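Local structure of bifunctional pinoresinol-lariciresinol reductase 1 (Thuja plicata, 1QYD) at residues Gln212-Pro223 with Phe284-Thr294. The protein catalyses the NADPH-dependent, enantioselective reduction of pinoresinol to lariciresinol and of lariciresinol to secoisolariciresinol in lignan biosynthesis. Residues are numbered along the deposited sequence; the frame is centred on the assembly and turned at random.
Sequences QTLNKTMYIRPP and FEIGPNAIEAT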
loop_
_atom_site.group_PDB
_atom_site.type_symbol
_atom_site.label_atom_id
_atom_site.label_comp_id
_atom_site.label_asym_id
_atom_site.label_seq_id
_atom_site.Cartn_x
_atom_site.Cartn_y
_atom_site.Cartn_z
ATOM N N GLN A 212 -13.205 -3.504 32.422
ATOM C CA GLN A 212 -13.106 -2.087 32.144
ATOM C C GLN A 212 -12.489 -1.739 30.797
ATOM O O GLN A 212 -12.860 -0.711 30.242
ATOM C CB GLN A 212 -12.266 -1.397 33.204
ATOM C CG GLN A 212 -12.766 -1.553 34.627
ATOM C CD GLN A 212 -12.577 -0.273 35.426
ATOM O OE1 GLN A 212 -11.840 -0.227 36.417
ATOM N NE2 GLN A 212 -13.255 0.798 34.993
ATOM N N THR A 213 -11.527 -2.507 30.247
ATOM C CA THR A 213 -10.921 -2.134 28.974
ATOM C C THR A 213 -11.605 -2.748 27.764
ATOM O O THR A 213 -11.145 -2.674 26.618
ATOM C CB THR A 213 -9.413 -2.491 29.005
ATOM O OG1 THR A 213 -9.236 -3.874 29.204
ATOM C CG2 THR A 213 -8.744 -1.784 30.142
ATOM N N LEU A 214 -12.791 -3.273 28.080
ATOM C CA LEU A 214 -13.672 -3.940 27.139
ATOM C C LEU A 214 -14.342 -2.998 26.147
ATOM O O LEU A 214 -15.242 -2.215 26.494
ATOM C CB LEU A 214 -14.729 -4.672 27.925
ATOM C CG LEU A 214 -15.041 -6.127 27.663
ATOM C CD1 LEU A 214 -16.002 -6.516 28.779
ATOM C CD2 LEU A 214 -15.562 -6.374 26.242
ATOM N N ASN A 215 -13.896 -3.124 24.892
ATOM C CA ASN A 215 -14.330 -2.332 23.741
ATOM C C ASN A 215 -13.929 -0.860 23.772
ATOM O O ASN A 215 -14.199 -0.087 22.848
ATOM C CB ASN A 215 -15.868 -2.443 23.551
ATOM C CG ASN A 215 -16.370 -3.830 23.123
ATOM O OD1 ASN A 215 -15.817 -4.529 22.277
ATOM N ND2 ASN A 215 -17.482 -4.275 23.689
ATOM N N LYS A 216 -13.202 -0.511 24.837
ATOM C CA LYS A 216 -12.630 0.790 25.107
ATOM C C LYS A 216 -11.206 0.956 24.561
ATOM O O LYS A 216 -10.450 -0.017 24.398
ATOM C CB LYS A 216 -12.621 1.008 26.610
ATOM C CG LYS A 216 -13.938 1.377 27.277
ATOM C CD LYS A 216 -13.631 1.798 28.711
ATOM C CE LYS A 216 -14.778 2.496 29.448
ATOM N NZ LYS A 216 -14.485 2.756 30.851
ATOM N N THR A 217 -10.839 2.228 24.266
ATOM C CA THR A 217 -9.480 2.583 23.825
ATOM C C THR A 217 -8.660 2.828 25.087
ATOM O O THR A 217 -9.137 3.484 26.014
ATOM C CB THR A 217 -9.458 3.859 22.930
ATOM O OG1 THR A 217 -10.308 3.599 21.794
ATOM C CG2 THR A 217 -8.062 4.195 22.417
ATOM N N MET A 218 -7.453 2.249 25.180
ATOM C CA MET A 218 -6.616 2.393 26.358
ATOM C C MET A 218 -5.469 3.299 26.022
ATOM O O MET A 218 -4.579 2.908 25.274
ATOM C CB MET A 218 -6.056 1.049 26.816
ATOM C CG MET A 218 -5.324 1.271 28.119
ATOM S SD MET A 218 -4.214 -0.080 28.522
ATOM C CE MET A 218 -4.942 -0.362 30.076
ATOM N N TYR A 219 -5.509 4.520 26.546
ATOM C CA TYR A 219 -4.449 5.507 26.367
ATOM C C TYR A 219 -3.407 5.351 27.473
ATOM O O TYR A 219 -3.736 5.086 28.627
ATOM C CB TYR A 219 -5.021 6.922 26.426
ATOM C CG TYR A 219 -6.007 7.305 25.322
ATOM C CD1 TYR A 219 -5.564 7.459 24.013
ATOM C CD2 TYR A 219 -7.359 7.515 25.608
ATOM C CE1 TYR A 219 -6.467 7.822 23.006
ATOM C CE2 TYR A 219 -8.260 7.874 24.608
ATOM C CZ TYR A 219 -7.810 8.027 23.311
ATOM O OH TYR A 219 -8.691 8.396 22.312
ATOM N N ILE A 220 -2.113 5.406 27.172
ATOM C CA ILE A 220 -1.118 5.430 28.231
ATOM C C ILE A 220 -0.704 6.896 28.120
ATOM O O ILE A 220 -0.286 7.398 27.058
ATOM C CB ILE A 220 0.055 4.496 27.932
ATOM C CG1 ILE A 220 -0.368 3.093 27.507
ATOM C CG2 ILE A 220 0.830 4.406 29.233
ATOM C CD1 ILE A 220 0.721 2.006 27.459
ATOM N N ARG A 221 -0.989 7.594 29.238
ATOM C CA ARG A 221 -0.753 9.034 29.350
ATOM C C ARG A 221 -0.033 9.340 30.634
ATOM O O ARG A 221 -0.613 10.065 31.447
ATOM C CB ARG A 221 -2.091 9.818 29.332
ATOM C CG ARG A 221 -2.508 10.231 27.950
ATOM C CD ARG A 221 -3.754 11.073 27.937
ATOM N NE ARG A 221 -3.963 11.507 26.560
ATOM C CZ ARG A 221 -5.024 12.219 26.157
ATOM N NH1 ARG A 221 -6.015 12.609 26.969
ATOM N NH2 ARG A 221 -5.062 12.586 24.889
ATOM N N PRO A 222 1.181 8.822 30.932
ATOM C CA PRO A 222 1.700 8.729 32.291
ATOM C C PRO A 222 1.961 10.155 32.662
ATOM O O PRO A 222 2.574 10.882 31.881
ATOM C CB PRO A 222 2.940 7.947 32.236
ATOM C CG PRO A 222 2.885 7.338 30.873
ATOM C CD PRO A 222 2.201 8.381 30.002
ATOM N N PRO A 223 1.389 10.602 33.785
ATOM C CA PRO A 223 1.291 12.024 34.133
ATOM C C PRO A 223 2.610 12.796 33.942
ATOM O O PRO A 223 2.689 13.778 33.191
ATOM C CB PRO A 223 0.798 11.964 35.558
ATOM C CG PRO A 223 0.057 10.635 35.673
ATOM C CD PRO A 223 0.928 9.723 34.867
ATOM N N PHE A 284 -6.655 16.336 23.218
ATOM C CA PHE A 284 -8.040 15.882 23.277
ATOM C C PHE A 284 -8.373 15.153 24.564
ATOM O O PHE A 284 -7.560 14.660 25.350
ATOM C CB PHE A 284 -8.376 14.950 22.073
ATOM C CG PHE A 284 -7.476 13.733 22.019
ATOM C CD1 PHE A 284 -6.325 13.791 21.249
ATOM C CD2 PHE A 284 -7.761 12.615 22.796
ATOM C CE1 PHE A 284 -5.443 12.717 21.272
ATOM C CE2 PHE A 284 -6.881 11.552 22.813
ATOM C CZ PHE A 284 -5.715 11.594 22.054
ATOM N N GLU A 285 -9.687 15.023 24.597
ATOM C CA GLU A 285 -10.454 14.421 25.653
ATOM C C GLU A 285 -10.281 12.945 25.755
ATOM O O GLU A 285 -9.960 12.306 24.754
ATOM C CB GLU A 285 -11.934 14.746 25.421
ATOM C CG GLU A 285 -12.433 14.878 23.954
ATOM C CD GLU A 285 -12.375 13.648 23.049
ATOM O OE1 GLU A 285 -12.192 13.801 21.836
ATOM O OE2 GLU A 285 -12.534 12.533 23.552
ATOM N N ILE A 286 -10.460 12.366 26.935
ATOM C CA ILE A 286 -10.507 10.922 26.927
ATOM C C ILE A 286 -12.003 10.704 26.903
ATOM O O ILE A 286 -12.519 10.414 25.814
ATOM C CB ILE A 286 -9.788 10.295 28.182
ATOM C CG1 ILE A 286 -8.308 10.326 27.837
ATOM C CG2 ILE A 286 -10.164 8.834 28.494
ATOM C CD1 ILE A 286 -7.359 9.741 28.872
ATOM N N GLY A 287 -12.701 10.921 28.038
ATOM C CA GLY A 287 -14.138 10.690 28.164
ATOM C C GLY A 287 -14.576 9.289 27.729
ATOM O O GLY A 287 -13.769 8.366 27.687
ATOM N N PRO A 288 -15.813 9.117 27.261
ATOM C CA PRO A 288 -16.663 7.913 27.437
ATOM C C PRO A 288 -16.323 6.476 26.941
ATOM O O PRO A 288 -16.577 5.521 27.687
ATOM C CB PRO A 288 -17.992 8.364 26.881
ATOM C CG PRO A 288 -17.838 9.830 26.607
ATOM C CD PRO A 288 -16.387 10.023 26.282
ATOM N N ASN A 289 -15.813 6.289 25.693
ATOM C CA ASN A 289 -15.416 5.014 25.070
ATOM C C ASN A 289 -13.881 4.895 25.055
ATOM O O ASN A 289 -13.230 4.681 24.022
ATOM C CB ASN A 289 -15.963 4.921 23.598
ATOM C CG ASN A 289 -17.309 4.217 23.307
ATOM O OD1 ASN A 289 -17.359 3.031 22.958
ATOM N ND2 ASN A 289 -18.455 4.904 23.369
ATOM N N ALA A 290 -13.306 5.016 26.262
ATOM C CA ALA A 290 -11.872 5.028 26.490
ATOM C C ALA A 290 -11.469 5.019 27.951
ATOM O O ALA A 290 -12.317 5.248 28.803
ATOM C CB ALA A 290 -11.246 6.264 25.881
ATOM N N ILE A 291 -10.195 4.684 28.248
ATOM C CA ILE A 291 -9.587 4.749 29.577
ATOM C C ILE A 291 -8.113 5.192 29.514
ATOM O O ILE A 291 -7.570 5.430 28.433
ATOM C CB ILE A 291 -9.559 3.395 30.404
ATOM C CG1 ILE A 291 -9.006 2.227 29.621
ATOM C CG2 ILE A 291 -10.924 3.157 30.938
ATOM C CD1 ILE A 291 -9.806 1.641 28.476
ATOM N N GLU A 292 -7.456 5.346 30.679
ATOM C CA GLU A 292 -6.037 5.663 30.780
ATOM C C GLU A 292 -5.340 4.488 31.480
ATOM O O GLU A 292 -5.747 4.065 32.566
ATOM C CB GLU A 292 -5.854 6.943 31.594
ATOM C CG GLU A 292 -4.513 7.680 31.469
ATOM C CD GLU A 292 -3.282 7.119 32.182
ATOM O OE1 GLU A 292 -2.443 6.486 31.531
ATOM O OE2 GLU A 292 -3.157 7.347 33.382
ATOM N N ALA A 293 -4.248 3.973 30.911
ATOM C CA ALA A 293 -3.548 2.832 31.449
ATOM C C ALA A 293 -2.967 2.961 32.829
ATOM O O ALA A 293 -2.985 1.999 33.587
ATOM C CB ALA A 293 -2.434 2.461 30.526
ATOM N N THR A 294 -2.502 4.166 33.170
ATOM C CA THR A 294 -1.843 4.451 34.450
ATOM C C THR A 294 -2.791 4.691 35.605
ATOM O O THR A 294 -2.439 4.344 36.732
ATOM C CB THR A 294 -0.923 5.646 34.259
ATOM O OG1 THR A 294 -0.109 5.247 33.163
ATOM C CG2 THR A 294 -0.105 6.052 35.470
#
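R221 sets NH2 over one face of the F284 ring, toward the rim. CZ of R221 lies 4.4 Å from the F284 ring centroid, an off-centre cation-pi contact, with the two planes turned 41° apart. The same group grips the backbone of F284 end-on. R221 NH1 reaches F284 O at 3.0 Å and R221 NH2 adds a longer bond to it, both in the guanidinium plane. R221 NH2 also bonds L281 O. The arginine chain runs extended from CG to NE, which carries its charge past I286. I286 CG1 touches both R221 NH1 and Y219 CD2. The Y219 ring meets A290 CB through CE2, at 3.6 Å, and lies oblique to F284.

Strands 217-219 and 290-292 pair in parallel. I291 N donates to T217 O, Y219 N to I291 O, and A293 N to Y219 O. On the M218 side of the sheet, I291 CD1 packs on K216 CB at 3.4 Å, and M218 SD touches A293 CB.

E292 caps the helix that follows. Its OE1 takes T294 N at 2.8 Å, T294 OG1 through the syn lone pair, and R221 N from above the carboxylate plane. Strand 217-219 is the middle of a three-stranded parallel sheet completed by 154-156. T217 lies near R142, inferred to bind NADP(+). Three donors on one carboxylate oxygen would probably stabilise its negative charge and tie the helix start to the neighbouring strand's exit.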